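Local coordinates for protein probable aromatic acid decarboxylase (Aquifex aeolicus, PDB 2EJB) that probably acts as a flavin prenyltransferase, joining a dimethylallyl group from dimethylallyl phosphate to reduced FMN to make the prenylated cofactor used by UbiD decarboxylases, at residues I18-V23 with K172-L177; R62-E65 with S71-A74; S77-Y82 with E112-E117; L139-T142 with V147-P150; A154-P159 with I166-G171. All blocks are in the same frame, centred on the assembly; numbering follows the deposited sequence.

In the fold
The chain forms a parallel six-stranded sheet flanked by helices, a Rossmann-like flavoprotein fold, and the five contacts spread across it. Interaction 1 joins helix 14-26 to helix 162-176, so its segments span most of the chain and the other four close between them in numerical order. Interactions 2 and 3, with centres about 13 Å apart, touch through the turn after edge strand 61-65. Interaction 4 involves the opposite edge strand, 147-150, and its centre lies about 24 Å from that of interaction 2. Interaction 5 shares helix 162-176 with interaction 1, their centres about 12 Å apart. Interactions 1, 4 and 5 also meet the second subunit, and 1 and 5 contain residues predicted to bind dimethylallyl phosphate.

Interaction 1 (I18-V23 with K172-L177); sequences IKLLQV and KLLDVL
L20 and V23 of helix 14-26 meet L173 and L174 of helix 162-176 chiefly through methyl groups. The two branches of L20 divide the work: CD1 lies 4.0 Å from L174 CD2, while CD2 reaches L173 CD1 at 4.2 Å. The L20 and L173 side chains cross nearly at right angles, whereas L20 and L174 run past one another in opposite directions. V23 adds the closest approach, its CG1 standing 3.7 Å from L174 CD1; with CG1 anti to the backbone N (chi1 -176°), this methyl is carried to the other branch of L174.

The segment axes approach to 11.4 Å and cross at -54°, consistent with two helices lying side by side on one face of the Rossmann-like sheet. Beneath them, L20 and L173 both rest on V88 of strand 82-90, and L173 also reaches V122 and L124.

Polar bonds lie around this apolar seam. Within helix 14-26, K19 NZ donates to Q22 OE1 at 3.0 Å, tilted 21° from the carbonyl plane. K172, predicted to bind dimethylallyl phosphate, turns its NZ to the A128 carbonyl of the second subunit.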
# COMPACT_ATOMS: atom_id res chain seq x y z
N ILE A 18 14.05 -5.96 -8.18
CA ILE A 18 15.02 -5.97 -9.26
C ILE A 18 15.60 -4.56 -9.41
O ILE A 18 16.82 -4.38 -9.43
CB ILE A 18 14.34 -6.38 -10.59
CG1 ILE A 18 13.88 -7.83 -10.51
CG2 ILE A 18 15.29 -6.18 -11.77
CD1 ILE A 18 15.01 -8.79 -10.23
N LYS A 19 14.70 -3.58 -9.48
CA LYS A 19 15.10 -2.18 -9.62
C LYS A 19 15.97 -1.73 -8.45
O LYS A 19 16.97 -1.03 -8.64
CB LYS A 19 13.85 -1.30 -9.70
CG LYS A 19 14.15 0.17 -9.99
CD LYS A 19 15.02 0.32 -11.23
CE LYS A 19 14.33 -0.24 -12.46
NZ LYS A 19 15.21 -0.17 -13.67
N LEU A 20 15.58 -2.13 -7.24
CA LEU A 20 16.33 -1.77 -6.05
C LEU A 20 17.74 -2.36 -6.14
O LEU A 20 18.72 -1.72 -5.78
CB LEU A 20 15.63 -2.28 -4.79
CG LEU A 20 16.39 -2.12 -3.47
CD1 LEU A 20 16.87 -0.69 -3.32
CD2 LEU A 20 15.48 -2.51 -2.30
N LEU A 21 17.81 -3.60 -6.61
CA LEU A 21 19.09 -4.29 -6.75
C LEU A 21 20.00 -3.54 -7.71
O LEU A 21 21.16 -3.27 -7.40
CB LEU A 21 18.86 -5.71 -7.28
CG LEU A 21 20.11 -6.50 -7.69
CD1 LEU A 21 20.95 -6.82 -6.46
CD2 LEU A 21 19.69 -7.78 -8.40
N GLN A 22 19.46 -3.18 -8.86
CA GLN A 22 20.24 -2.46 -9.85
C GLN A 22 20.78 -1.16 -9.29
O GLN A 22 21.95 -0.83 -9.48
CB GLN A 22 19.39 -2.19 -11.09
CG GLN A 22 18.87 -3.45 -11.75
CD GLN A 22 17.82 -3.17 -12.80
OE1 GLN A 22 16.91 -2.38 -12.58
NE2 GLN A 22 17.95 -3.81 -13.96
N VAL A 23 19.92 -0.41 -8.59
CA VAL A 23 20.35 0.86 -8.04
C VAL A 23 21.46 0.71 -7.00
O VAL A 23 22.43 1.48 -7.01
CB VAL A 23 19.17 1.62 -7.42
CG1 VAL A 23 19.63 2.99 -6.92
CG2 VAL A 23 18.07 1.79 -8.45
N LYS A 172 11.85 5.52 -2.00
CA LYS A 172 11.34 5.51 -0.64
C LYS A 172 12.12 4.50 0.19
O LYS A 172 12.48 4.75 1.33
CB LYS A 172 9.85 5.15 -0.63
CG LYS A 172 8.92 6.35 -0.61
CD LYS A 172 9.00 7.05 0.74
CE LYS A 172 7.98 8.17 0.87
NZ LYS A 172 8.07 8.85 2.19
N LEU A 173 12.40 3.35 -0.42
CA LEU A 173 13.14 2.29 0.26
C LEU A 173 14.55 2.73 0.59
O LEU A 173 15.07 2.42 1.66
CB LEU A 173 13.16 1.04 -0.61
CG LEU A 173 11.80 0.35 -0.68
CD1 LEU A 173 11.78 -0.65 -1.82
CD2 LEU A 173 11.50 -0.32 0.66
N LEU A 174 15.19 3.45 -0.33
CA LEU A 174 16.54 3.92 -0.09
C LEU A 174 16.55 5.01 0.98
O LEU A 174 17.45 5.05 1.80
CB LEU A 174 17.16 4.42 -1.40
CG LEU A 174 17.56 3.27 -2.35
CD1 LEU A 174 17.89 3.83 -3.72
CD2 LEU A 174 18.73 2.49 -1.77
N ASP A 175 15.54 5.88 0.97
CA ASP A 175 15.46 6.94 1.97
C ASP A 175 15.35 6.35 3.37
O ASP A 175 15.82 6.96 4.34
CB ASP A 175 14.26 7.85 1.72
CG ASP A 175 14.42 8.70 0.48
OD1 ASP A 175 15.58 8.90 0.03
OD2 ASP A 175 13.39 9.19 -0.04
N VAL A 176 14.72 5.19 3.49
CA VAL A 176 14.57 4.55 4.79
C VAL A 176 15.94 4.35 5.43
O VAL A 176 16.11 4.53 6.64
CB VAL A 176 13.86 3.19 4.68
CG1 VAL A 176 13.87 2.49 6.04
CG2 VAL A 176 12.43 3.39 4.21
N LEU A 177 16.94 3.98 4.63
CA LEU A 177 18.27 3.76 5.18
C LEU A 177 19.23 4.92 4.93
O LEU A 177 20.44 4.78 5.08
CB LEU A 177 18.83 2.44 4.64
CG LEU A 177 18.56 1.19 5.50
CD1 LEU A 177 17.19 1.24 6.16
CD2 LEU A 177 18.69 -0.03 4.61

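Interaction 2 (R62-E65 with S71-A74); sequences RIHE and SPLA
S71 OG sits between two nitrogens, 2.7 Å from H64 ND1 across the contact and 3.3 Å from L73 N in its own turn. The torsion of S71 (chi1 173°) swings the oxygen to the far side from its backbone N and places it near the imidazole. From L73 N the same oxygen receives a weak hydrogen bond, its N-H...O angle only 140°.

The H64 ring is approached from several directions. L73 CD1 lies over one face, 4.2 Å from the ring centroid and 11° off the normal, a well-centred CH-pi contact. P72 meets the ring at its edge, with CD 3.5 Å from H64 CE1 and close to the ring plane. Two residues earlier on the strand, R62 NH1 comes within 4.2 Å of P72 CG, a looser contact at the exposed border.

The turn is closed by A74 N bonding to S71 O at 3.0 Å. It follows edge strand 61-65 and lies against helix 106-117, where L106 touches both H64 and S71 while V110 touches L73.

The far nitrogen of the imidazole, NE2, is hydrogen-bonded to D32 OD1 on the adjacent strand 30-35, and R62 NE forms a salt bridge to the same oxygen. With S71 OG near one nitrogen, D32 at the other and L73 over a face, the buried H64 ring is probably fixed in rotation, and the R62 guanidinium is likely to help keep D32 ionised.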
# COMPACT_ATOMS: atom_id res chain seq x y z
N ARG A 62 26.82 -11.19 -4.42
CA ARG A 62 27.05 -12.55 -3.94
C ARG A 62 25.68 -13.14 -3.67
O ARG A 62 24.92 -12.62 -2.85
CB ARG A 62 27.90 -12.53 -2.67
CG ARG A 62 28.21 -13.92 -2.11
CD ARG A 62 29.29 -13.88 -1.02
NE ARG A 62 28.97 -12.94 0.04
CZ ARG A 62 29.61 -12.89 1.21
NH1 ARG A 62 30.60 -13.73 1.47
NH2 ARG A 62 29.26 -11.99 2.12
N ILE A 63 25.37 -14.23 -4.36
CA ILE A 63 24.08 -14.89 -4.23
C ILE A 63 24.11 -16.03 -3.23
O ILE A 63 25.04 -16.83 -3.21
CB ILE A 63 23.60 -15.42 -5.58
CG1 ILE A 63 23.53 -14.27 -6.59
CG2 ILE A 63 22.23 -16.08 -5.43
CD1 ILE A 63 23.14 -14.70 -7.99
N HIS A 64 23.06 -16.11 -2.42
CA HIS A 64 22.94 -17.16 -1.41
C HIS A 64 21.67 -17.98 -1.66
O HIS A 64 20.62 -17.43 -1.96
CB HIS A 64 22.88 -16.54 -0.02
CG HIS A 64 24.04 -15.64 0.30
ND1 HIS A 64 25.00 -15.97 1.22
CD2 HIS A 64 24.38 -14.43 -0.20
CE1 HIS A 64 25.90 -14.99 1.28
NE2 HIS A 64 25.54 -14.05 0.43
N GLU A 65 21.79 -19.30 -1.53
CA GLU A 65 20.66 -20.19 -1.73
C GLU A 65 19.61 -19.98 -0.66
O GLU A 65 19.92 -19.95 0.53
CB GLU A 65 21.12 -21.65 -1.72
CG GLU A 65 21.84 -22.08 -2.98
CD GLU A 65 20.91 -22.20 -4.16
OE1 GLU A 65 20.28 -21.19 -4.54
OE2 GLU A 65 20.79 -23.31 -4.71
N SER A 71 24.96 -19.91 5.16
CA SER A 71 25.20 -18.57 4.64
C SER A 71 25.69 -17.62 5.72
O SER A 71 25.24 -17.69 6.87
CB SER A 71 23.91 -18.02 4.03
OG SER A 71 24.06 -16.66 3.65
N PRO A 72 26.62 -16.72 5.38
CA PRO A 72 27.13 -15.77 6.37
C PRO A 72 26.00 -14.93 6.93
O PRO A 72 25.99 -14.58 8.11
CB PRO A 72 28.10 -14.92 5.55
CG PRO A 72 28.58 -15.86 4.49
CD PRO A 72 27.30 -16.55 4.09
N LEU A 73 25.03 -14.61 6.07
CA LEU A 73 23.89 -13.79 6.46
C LEU A 73 23.10 -14.37 7.62
O LEU A 73 22.35 -13.65 8.29
CB LEU A 73 22.95 -13.59 5.27
CG LEU A 73 23.49 -12.90 4.02
CD1 LEU A 73 22.36 -12.74 3.03
CD2 LEU A 73 24.11 -11.55 4.38
N ALA A 74 23.24 -15.67 7.86
CA ALA A 74 22.51 -16.31 8.95
C ALA A 74 23.25 -16.21 10.27
O ALA A 74 22.83 -16.79 11.28
CB ALA A 74 22.24 -17.77 8.61

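Interaction 3 (S77-Y82 with E112-E117); sequences SRLVHY and EVALKE
L79 is pressed against helix 106-117 by the root and one branch tip of its side chain. Its CB lies 3.7 Å from V113 CG1, and its CD1 fits against A114, 3.7 Å from the CA and 3.9 Å from the CB. The small alanine thus lets the leucine methyl approach the helix backbone itself. Next to it, V80 CG1 comes up against E117, the two side chains crossing at a slant, 3.2 Å from OE1 and 3.7 Å from CB.

The bend of E117 at chi2 (-67°) swings the carboxylate toward V80 and within reach of K116 NZ, which forms a salt bridge with OE2 at 2.9 Å through the anti lone pair. With the E117 carboxylate cut away in an alanine, K116 would probably lose its salt-bridge mate and V80 CG1 would keep only the CB contact.

Behind the first shell, a type I turn from L79 to Y82, closed by Y82 N bonding to L79 O at 3.0 Å, sets the two contacting residues. The other branch of L79 helps hold it: CD2 lies 3.5 Å above the Y82 ring plane, toward the rim. Y82 in turn anchors its hydroxyl to D32. The contact packs the short helix 76-79 and the turn leading into strand 82-90 against the C-terminal end of helix 106-117, with V119 touching both L79 and A114.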
# COMPACT_ATOMS: atom_id res chain seq x y z
N SER A 77 27.00 -12.43 14.07
CA SER A 77 28.37 -11.93 14.08
C SER A 77 28.73 -11.31 12.73
O SER A 77 29.52 -10.37 12.66
CB SER A 77 29.35 -13.07 14.41
OG SER A 77 29.18 -14.16 13.51
N ARG A 78 28.13 -11.83 11.66
CA ARG A 78 28.38 -11.32 10.32
C ARG A 78 27.41 -10.20 9.95
O ARG A 78 27.80 -9.17 9.40
CB ARG A 78 28.24 -12.44 9.28
CG ARG A 78 29.27 -13.56 9.39
CD ARG A 78 30.67 -13.06 9.06
NE ARG A 78 31.65 -14.14 9.10
CZ ARG A 78 31.68 -15.16 8.25
NH1 ARG A 78 30.78 -15.25 7.27
NH2 ARG A 78 32.61 -16.09 8.37
N LEU A 79 26.13 -10.41 10.25
CA LEU A 79 25.10 -9.44 9.91
C LEU A 79 25.21 -8.06 10.55
O LEU A 79 24.79 -7.07 9.96
CB LEU A 79 23.72 -10.03 10.22
CG LEU A 79 22.59 -9.88 9.17
CD1 LEU A 79 21.44 -9.09 9.77
CD2 LEU A 79 23.11 -9.22 7.90
N VAL A 80 25.79 -7.99 11.75
CA VAL A 80 25.91 -6.71 12.43
C VAL A 80 26.74 -5.68 11.67
O VAL A 80 26.71 -4.49 12.00
CB VAL A 80 26.51 -6.88 13.85
CG1 VAL A 80 25.62 -7.78 14.69
CG2 VAL A 80 27.93 -7.45 13.77
N HIS A 81 27.47 -6.12 10.65
CA HIS A 81 28.30 -5.20 9.88
C HIS A 81 27.64 -4.65 8.62
O HIS A 81 28.24 -3.89 7.87
CB HIS A 81 29.62 -5.91 9.52
CG HIS A 81 30.42 -6.32 10.71
ND1 HIS A 81 30.98 -5.41 11.58
CD2 HIS A 81 30.72 -7.55 11.20
CE1 HIS A 81 31.60 -6.06 12.56
NE2 HIS A 81 31.46 -7.36 12.35
N TYR A 82 26.38 -5.03 8.40
CA TYR A 82 25.64 -4.56 7.23
C TYR A 82 24.91 -3.26 7.54
O TYR A 82 24.55 -2.99 8.68
CB TYR A 82 24.62 -5.62 6.80
CG TYR A 82 25.23 -6.84 6.15
CD1 TYR A 82 24.98 -7.13 4.81
CD2 TYR A 82 26.07 -7.69 6.87
CE1 TYR A 82 25.55 -8.24 4.20
CE2 TYR A 82 26.64 -8.81 6.26
CZ TYR A 82 26.37 -9.08 4.93
OH TYR A 82 26.93 -10.17 4.31
N GLU A 112 15.12 -12.66 11.30
CA GLU A 112 15.24 -12.92 12.73
C GLU A 112 16.58 -12.41 13.25
O GLU A 112 16.65 -11.85 14.35
CB GLU A 112 15.10 -14.42 13.00
CG GLU A 112 15.64 -14.88 14.35
CD GLU A 112 15.57 -16.38 14.52
OE1 GLU A 112 16.04 -17.10 13.62
OE2 GLU A 112 15.06 -16.83 15.57
N VAL A 113 17.64 -12.60 12.46
CA VAL A 113 18.97 -12.15 12.85
C VAL A 113 19.03 -10.63 12.89
O VAL A 113 19.58 -10.05 13.83
CB VAL A 113 20.06 -12.67 11.88
CG1 VAL A 113 21.43 -12.13 12.29
CG2 VAL A 113 20.07 -14.20 11.87
N ALA A 114 18.47 -9.99 11.88
CA ALA A 114 18.45 -8.53 11.82
C ALA A 114 17.75 -7.98 13.06
O ALA A 114 18.23 -7.04 13.69
CB ALA A 114 17.72 -8.05 10.56
N LEU A 115 16.61 -8.58 13.40
CA LEU A 115 15.83 -8.16 14.56
C LEU A 115 16.57 -8.32 15.88
O LEU A 115 16.60 -7.40 16.69
CB LEU A 115 14.50 -8.92 14.62
CG LEU A 115 13.51 -8.59 13.49
CD1 LEU A 115 12.28 -9.49 13.56
CD2 LEU A 115 13.12 -7.13 13.59
N LYS A 116 17.18 -9.49 16.10
CA LYS A 116 17.91 -9.72 17.35
C LYS A 116 19.23 -8.96 17.42
O LYS A 116 19.72 -8.66 18.51
CB LYS A 116 18.17 -11.22 17.58
CG LYS A 116 19.26 -11.85 16.71
CD LYS A 116 19.27 -13.36 16.91
CE LYS A 116 20.37 -14.06 16.10
NZ LYS A 116 21.71 -13.94 16.72
N GLU A 117 19.81 -8.63 16.27
CA GLU A 117 21.08 -7.90 16.24
C GLU A 117 20.82 -6.41 16.03
O GLU A 117 21.76 -5.61 15.96
CB GLU A 117 21.97 -8.42 15.12
CG GLU A 117 22.31 -9.91 15.19
CD GLU A 117 23.20 -10.28 16.36
OE1 GLU A 117 23.90 -9.40 16.90
OE2 GLU A 117 23.20 -11.47 16.74

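Interaction 4 (L139-T142 with V147-P150); sequences LKIT and VVVP
I141 and V148 make the tightly packed, apolar half of this contact. I141 CG2 lies 3.9 Å from V148 CG2, and I141 CB is almost as near that methyl, at 4.0 Å; the two side chains cross at about a right angle. The CG2 branch of I141 is the one that reaches the strand, while CG1 leads elsewhere. Around this buried half, I141 also packs on L123 of the neighbouring strand and on L95, I98 and A99 of helix 92-100.

The two segments are the second half of a beta-alpha-beta unit: strand 121-125, helix 132-143, then strand 147-150, which lies parallel to the first and forms the edge of the sheet within the chain. V147 and V149 bond through their backbones to strand 121-125 and pack on helix 162-176, whereas V148 points the other way, under helix 132-143.

On the looser side a water stands in for direct packing. T142 OG1 is 3.8 Å from V148 CG2, and helix and strand are linked by a water, which donates to T142 OG1 at 2.7 Å and accepts from V148 N at 2.8 Å. The water thus gives V148 N a partner, and the V148 backbone also hydrogen-bonds to the second subunit. T142 OG1 is gripped twice, since it also hydrogen-bonds to the M138 carbonyl one helical turn earlier. Here the second subunit closes in, with its E132 against T142 and its P129 against V147.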
# COMPACT_ATOMS: atom_id res chain seq x y z
N LEU A 139 2.51 -4.27 12.34
CA LEU A 139 2.62 -3.51 13.58
C LEU A 139 3.71 -4.10 14.46
O LEU A 139 4.48 -3.36 15.07
CB LEU A 139 1.29 -3.55 14.35
CG LEU A 139 0.62 -2.23 14.69
CD1 LEU A 139 -0.53 -2.52 15.65
CD2 LEU A 139 1.61 -1.26 15.32
N LYS A 140 3.76 -5.42 14.53
CA LYS A 140 4.78 -6.08 15.33
C LYS A 140 6.16 -5.77 14.76
O LYS A 140 7.08 -5.44 15.51
CB LYS A 140 4.54 -7.59 15.38
CG LYS A 140 5.62 -8.33 16.16
CD LYS A 140 5.06 -9.30 17.19
CE LYS A 140 6.16 -9.80 18.12
NZ LYS A 140 5.71 -10.90 19.03
N ILE A 141 6.31 -5.87 13.43
CA ILE A 141 7.60 -5.57 12.80
C ILE A 141 8.00 -4.15 13.18
O ILE A 141 9.12 -3.90 13.65
CB ILE A 141 7.53 -5.64 11.25
CG1 ILE A 141 7.29 -7.08 10.78
CG2 ILE A 141 8.82 -5.08 10.65
CD1 ILE A 141 8.32 -8.07 11.25
N THR A 142 7.07 -3.22 12.98
CA THR A 142 7.29 -1.81 13.26
C THR A 142 7.71 -1.54 14.70
O THR A 142 8.72 -0.89 14.95
CB THR A 142 6.01 -1.01 12.95
OG1 THR A 142 5.68 -1.18 11.57
CG2 THR A 142 6.22 0.48 13.24
N VAL A 147 11.02 -1.45 9.59
CA VAL A 147 10.28 -0.46 8.82
C VAL A 147 9.46 -1.14 7.74
O VAL A 147 9.99 -1.90 6.93
CB VAL A 147 11.21 0.56 8.14
CG1 VAL A 147 10.40 1.44 7.21
CG2 VAL A 147 11.91 1.40 9.19
N VAL A 148 8.17 -0.85 7.74
CA VAL A 148 7.28 -1.43 6.74
C VAL A 148 6.90 -0.40 5.71
O VAL A 148 6.35 0.66 6.03
CB VAL A 148 6.01 -2.01 7.39
CG1 VAL A 148 5.05 -2.53 6.31
CG2 VAL A 148 6.38 -3.14 8.34
N VAL A 149 7.21 -0.70 4.45
CA VAL A 149 6.90 0.19 3.36
C VAL A 149 5.91 -0.49 2.43
O VAL A 149 6.23 -1.53 1.84
CB VAL A 149 8.16 0.54 2.53
CG1 VAL A 149 7.81 1.61 1.50
CG2 VAL A 149 9.28 1.02 3.45
N PRO A 150 4.69 0.05 2.30
CA PRO A 150 3.72 -0.58 1.40
C PRO A 150 4.08 -0.17 -0.02
O PRO A 150 4.59 0.93 -0.23
CB PRO A 150 2.40 0.04 1.85
CG PRO A 150 2.82 1.43 2.17
CD PRO A 150 4.10 1.22 2.97
O HOH W 1 6.91 0.56 9.85

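Interaction 5 (A154-P159 with I166-G171); sequences AFYHKP and INFVVG
F168 lays one face of its ring against the backbone of A154, with H157 and Y156 close by. A154 N stands 3.3 Å above the ring plane, offset toward the rim and nearest CE2, while A154 CB packs at 3.7 Å from F168 CZ. The phenyl reaches out from the helix because chi1 (170°) turns CG away from the backbone N. H157 CD2 meets the rim of F168 near the phenyl plane, 4.0 Å from CD1, and the two side chains cross at about a right angle. F168 CE1 in turn sits at the edge of the Y156 ring, 4.0 Å from its CD1.

The loop carries these groups on a type I turn from F155 to K158, closed by K158 N bonding to F155 O at 3.1 Å. Replacing F168 with an alanine would probably open a gap beside A154 and leave the Y156 and H157 rings freer to turn. That matters because Y156 is predicted to bind dimethylallyl phosphate, as is K172, whose side chain comes within about 4 Å of F168.

R126 of the second subunit packs on Y156, and S12 of that subunit hydrogen-bonds to F155 N. The loop joins strand 147-150 to helix 162-176, which holds it through F168 while I166, V169 and V170 on other sides of the helix pack on helix 14-26.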
# COMPACT_ATOMS: atom_id res chain seq x y z
N ALA A 154 3.03 7.17 -5.15
CA ALA A 154 2.23 8.38 -5.07
C ALA A 154 2.32 9.13 -6.40
O ALA A 154 3.09 8.75 -7.28
CB ALA A 154 2.74 9.25 -3.96
N PHE A 155 1.52 10.18 -6.55
CA PHE A 155 1.52 10.96 -7.77
C PHE A 155 2.09 12.37 -7.56
O PHE A 155 1.81 13.27 -8.35
CB PHE A 155 0.09 11.07 -8.33
CG PHE A 155 -0.52 9.74 -8.71
CD1 PHE A 155 -0.91 8.83 -7.74
CD2 PHE A 155 -0.68 9.41 -10.05
CE1 PHE A 155 -1.46 7.60 -8.09
CE2 PHE A 155 -1.23 8.18 -10.42
CZ PHE A 155 -1.62 7.27 -9.44
N TYR A 156 2.88 12.55 -6.51
CA TYR A 156 3.48 13.85 -6.24
C TYR A 156 4.23 14.36 -7.46
O TYR A 156 3.98 15.45 -7.96
CB TYR A 156 4.48 13.79 -5.07
CG TYR A 156 3.97 13.28 -3.75
CD1 TYR A 156 4.23 11.97 -3.35
CD2 TYR A 156 3.24 14.10 -2.88
CE1 TYR A 156 3.80 11.49 -2.11
CE2 TYR A 156 2.81 13.63 -1.65
CZ TYR A 156 3.09 12.33 -1.27
OH TYR A 156 2.66 11.85 -0.04
N HIS A 157 5.18 13.54 -7.92
CA HIS A 157 6.04 13.87 -9.05
C HIS A 157 5.39 13.71 -10.42
O HIS A 157 6.09 13.64 -11.43
CB HIS A 157 7.30 13.01 -8.99
CG HIS A 157 7.92 12.92 -7.63
ND1 HIS A 157 8.25 14.03 -6.89
CD2 HIS A 157 8.28 11.85 -6.89
CE1 HIS A 157 8.79 13.65 -5.75
NE2 HIS A 157 8.83 12.33 -5.72
N LYS A 158 4.06 13.65 -10.47
CA LYS A 158 3.34 13.49 -11.73
C LYS A 158 4.00 12.41 -12.59
O LYS A 158 4.61 12.71 -13.61
CB LYS A 158 3.31 14.82 -12.50
CG LYS A 158 2.63 15.97 -11.76
CD LYS A 158 2.51 17.21 -12.65
CE LYS A 158 1.93 18.40 -11.91
NZ LYS A 158 1.77 19.58 -12.80
N PRO A 159 3.88 11.13 -12.18
CA PRO A 159 4.50 10.07 -12.98
C PRO A 159 3.83 9.90 -14.34
O PRO A 159 2.66 10.25 -14.51
CB PRO A 159 4.33 8.83 -12.09
CG PRO A 159 3.05 9.13 -11.35
CD PRO A 159 3.22 10.59 -10.98
N ILE A 166 7.75 2.81 -10.08
CA ILE A 166 8.69 1.85 -9.52
C ILE A 166 9.85 2.61 -8.86
O ILE A 166 10.28 2.27 -7.76
CB ILE A 166 9.27 0.93 -10.60
CG1 ILE A 166 8.14 0.13 -11.26
CG2 ILE A 166 10.30 -0.01 -10.00
CD1 ILE A 166 8.59 -0.75 -12.41
N ASN A 167 10.34 3.63 -9.55
CA ASN A 167 11.44 4.43 -9.03
C ASN A 167 11.03 5.17 -7.77
O ASN A 167 11.84 5.37 -6.86
CB ASN A 167 11.92 5.42 -10.10
CG ASN A 167 12.80 4.77 -11.14
OD1 ASN A 167 12.70 3.57 -11.40
ND2 ASN A 167 13.66 5.56 -11.77
N PHE A 168 9.77 5.59 -7.71
CA PHE A 168 9.27 6.30 -6.53
C PHE A 168 9.39 5.39 -5.32
O PHE A 168 9.96 5.76 -4.30
CB PHE A 168 7.80 6.69 -6.70
CG PHE A 168 7.17 7.20 -5.44
CD1 PHE A 168 7.38 8.50 -5.00
CD2 PHE A 168 6.41 6.34 -4.63
CE1 PHE A 168 6.86 8.95 -3.78
CE2 PHE A 168 5.89 6.78 -3.41
CZ PHE A 168 6.12 8.08 -2.99
N VAL A 169 8.84 4.18 -5.44
CA VAL A 169 8.88 3.22 -4.35
C VAL A 169 10.33 2.86 -3.99
O VAL A 169 10.68 2.77 -2.81
CB VAL A 169 8.10 1.95 -4.71
CG1 VAL A 169 8.14 0.96 -3.56
CG2 VAL A 169 6.65 2.32 -5.04
N VAL A 170 11.16 2.65 -5.01
CA VAL A 170 12.57 2.32 -4.78
C VAL A 170 13.26 3.47 -4.05
O VAL A 170 14.11 3.24 -3.19
CB VAL A 170 13.30 2.04 -6.11
CG1 VAL A 170 14.77 1.76 -5.85
CG2 VAL A 170 12.67 0.85 -6.81
N GLY A 171 12.90 4.70 -4.39
CA GLY A 171 13.49 5.85 -3.74
C GLY A 171 13.09 5.92 -2.28
O GLY A 171 13.87 6.33 -1.42